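Local coordinates for hydrogenase expression/formation protein (HypB) (Archaeoglobus fulgidus, PDB 2WSM) that probably binds and hydrolyses GTP as a nickel- and zinc-binding maturation factor for hydrogenase, dimerizing in a GTP-dependent manner, at residues R75-R78 with K82-A85. Sequence-based numbering, arbitrary orientation.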
ATOM      1  N   ARG A  75     -13.388 -23.549 -11.976  1.00 44.33           N
ATOM      2  CA  ARG A  75     -13.039 -23.202 -13.343  1.00 48.99           C
ATOM      3  C   ARG A  75     -11.536 -23.320 -13.599  1.00 48.36           C
ATOM      4  O   ARG A  75     -11.118 -23.840 -14.636  1.00 43.40           O
ATOM      5  CB  ARG A  75     -13.556 -21.810 -13.706  1.00 46.38           C
ATOM      6  CG  ARG A  75     -13.474 -21.503 -15.190  1.00 46.38           C
ATOM      7  CD  ARG A  75     -14.117 -20.168 -15.512  1.00 49.21           C
ATOM      8  NE  ARG A  75     -13.619 -19.608 -16.767  1.00 50.33           N
ATOM      9  CZ  ARG A  75     -13.992 -18.429 -17.257  1.00 50.84           C
ATOM     10  NH1 ARG A  75     -14.874 -17.685 -16.601  1.00 46.51           N
ATOM     11  NH2 ARG A  75     -13.488 -17.997 -18.405  1.00 50.69           N
ATOM     12  N   VAL A  76     -10.725 -22.853 -12.652  1.00 46.27           N
ATOM     13  CA  VAL A  76      -9.277 -22.906 -12.822  1.00 44.47           C
ATOM     14  C   VAL A  76      -8.745 -24.324 -12.645  1.00 49.44           C
ATOM     15  O   VAL A  76      -7.861 -24.757 -13.385  1.00 51.98           O
ATOM     16  CB  VAL A  76      -8.531 -21.953 -11.860  1.00 47.80           C
ATOM     17  CG1 VAL A  76      -9.029 -20.531 -12.024  1.00 40.58           C
ATOM     18  CG2 VAL A  76      -8.674 -22.414 -10.416  1.00 52.01           C
ATOM     19  N   ARG A  77      -9.294 -25.042 -11.672  1.00 46.79           N
ATOM     20  CA  ARG A  77      -8.845 -26.397 -11.375  1.00 51.29           C
ATOM     21  C   ARG A  77      -9.306 -27.389 -12.443  1.00 57.38           C
ATOM     22  O   ARG A  77      -8.720 -28.458 -12.611  1.00 55.89           O
ATOM     23  CB  ARG A  77      -9.343 -26.827  -9.994  1.00 52.02           C
ATOM     24  CG  ARG A  77      -8.508 -26.279  -8.849  1.00 52.36           C
ATOM     25  CD  ARG A  77      -9.286 -26.241  -7.548  1.00 54.89           C
ATOM     26  NE  ARG A  77      -8.566 -25.493  -6.519  1.00 57.71           N
ATOM     27  CZ  ARG A  77      -9.117 -25.027  -5.400  1.00 60.95           C
ATOM     28  NH1 ARG A  77     -10.407 -25.227  -5.157  1.00 60.03           N
ATOM     29  NH2 ARG A  77      -8.378 -24.355  -4.526  1.00 56.83           N
ATOM     30  N   ARG A  78     -10.350 -27.013 -13.172  1.00 52.13           N
ATOM     31  CA  ARG A  78     -10.950 -27.887 -14.166  1.00 52.08           C
ATOM     32  C   ARG A  78      -9.958 -28.318 -15.241  1.00 55.97           C
ATOM     33  O   ARG A  78     -10.097 -29.395 -15.824  1.00 53.82           O
ATOM     34  CB  ARG A  78     -12.144 -27.188 -14.808  1.00 52.88           C
ATOM     35  CG  ARG A  78     -12.789 -27.950 -15.950  1.00 59.71           C
ATOM     36  CD  ARG A  78     -13.843 -27.081 -16.597  1.00 57.82           C
ATOM     37  NE  ARG A  78     -14.579 -26.334 -15.583  1.00 60.93           N
ATOM     38  CZ  ARG A  78     -15.381 -25.310 -15.845  1.00 63.80           C
ATOM     39  NH1 ARG A  78     -15.547 -24.909 -17.099  1.00 68.05           N
ATOM     40  NH2 ARG A  78     -16.012 -24.688 -14.857  1.00 54.71           N
ATOM     41  N   LYS A  82      -2.637 -26.936 -11.382  1.00 41.28           N
ATOM     42  CA  LYS A  82      -2.411 -26.800  -9.952  1.00 39.76           C
ATOM     43  C   LYS A  82      -2.820 -25.392  -9.524  1.00 39.41           C
ATOM     44  O   LYS A  82      -2.401 -24.404 -10.129  1.00 32.03           O
ATOM     45  CB  LYS A  82      -0.943 -27.046  -9.618  1.00 42.06           C
ATOM     46  CG  LYS A  82      -0.419 -28.408 -10.054  1.00 51.69           C
ATOM     47  CD  LYS A  82       1.063 -28.562  -9.723  1.00 51.79           C
ATOM     48  CE  LYS A  82       1.550 -29.981  -9.991  1.00 55.62           C
ATOM     49  NZ  LYS A  82       1.395 -30.362 -11.426  1.00 57.64           N
ATOM     50  N   ALA A  83      -3.642 -25.302  -8.485  1.00 36.58           N
ATOM     51  CA  ALA A  83      -4.125 -24.015  -8.008  1.00 34.38           C
ATOM     52  C   ALA A  83      -4.388 -24.058  -6.513  1.00 39.48           C
ATOM     53  O   ALA A  83      -4.640 -25.124  -5.948  1.00 44.76           O
ATOM     54  CB  ALA A  83      -5.382 -23.617  -8.744  1.00 35.38           C
ATOM     55  N   GLU A  84      -4.336 -22.900  -5.869  1.00 35.71           N
ATOM     56  CA  GLU A  84      -4.635 -22.843  -4.446  1.00 39.10           C
ATOM     57  C   GLU A  84      -4.820 -21.424  -3.931  1.00 37.19           C
ATOM     58  O   GLU A  84      -4.171 -20.484  -4.401  1.00 33.48           O
ATOM     59  CB  GLU A  84      -3.546 -23.549  -3.642  1.00 35.28           C
ATOM     60  CG  GLU A  84      -2.196 -22.887  -3.724  1.00 31.59           C
ATOM     61  CD  GLU A  84      -1.174 -23.588  -2.865  1.00 43.79           C
ATOM     62  OE1 GLU A  84      -1.334 -24.810  -2.642  1.00 38.97           O
ATOM     63  OE2 GLU A  84      -0.220 -22.918  -2.409  1.00 45.20           O
ATOM     64  N   ALA A  85      -5.733 -21.286  -2.974  1.00 32.42           N
ATOM     65  CA  ALA A  85      -5.924 -20.039  -2.268  1.00 32.49           C
ATOM     66  C   ALA A  85      -4.709 -19.801  -1.391  1.00 32.35           C
ATOM     67  O   ALA A  85      -4.201 -20.721  -0.761  1.00 34.36           O
ATOM     68  CB  ALA A  85      -7.191 -20.091  -1.414  1.00 26.81           C
TER
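Ala83 meets helix 70-77 through its methyl group, which touches two neighbouring side chains: CB lies 3.9 Å from Val76 CG2 and 4.1 Å from Arg77 CG. Val76 CB points toward the strand, and of its two methyls CG2 makes the contact; with chi1 -56°, CG1 is anti to the carbonyl carbon. Arg77 starts out obliquely to the strand, but its extended chain from CG to NE brings the guanidinium nearer, alongside the strand.

There the guanidinium addresses the backbone with its edge: Ala83 O, Glu84 CA and Ala85 N all lie near its plane. Ala83 O, 4.0 Å from Arg77 NE and 4.1 Å from Arg77 NH2, is too distant for a hydrogen bond, and Arg77 NH2 lies in van der Waals contact with Glu84 CA at 4.0 Å. No hydrogen bond links the two segments; the contact is packing with, at most, a weak electrostatic pull on the carbonyl. It buries 141 Å², with CA atoms no closer than 6.3 Å (Arg77 to Ala83).

Further out, the CB atoms of Lys82 and Glu84 point away from the helix, and their side chains form salt bridges with Asp108 and Arg102, respectively. Backbone hydrogen bonds of Lys82 with Ala62, and of Glu84 with Ala62 and Leu64, join this outermost strand to strand 60-64. On the helix, Arg75 forms a salt bridge with Glu52 of helix 43-54. Adjacent, parallel strands 60-64 and 82-85, joined through helix 70-77, form a beta-alpha-beta crossover, the repeating unit of P-loop NTPase domains such as this G3E-family GTPase.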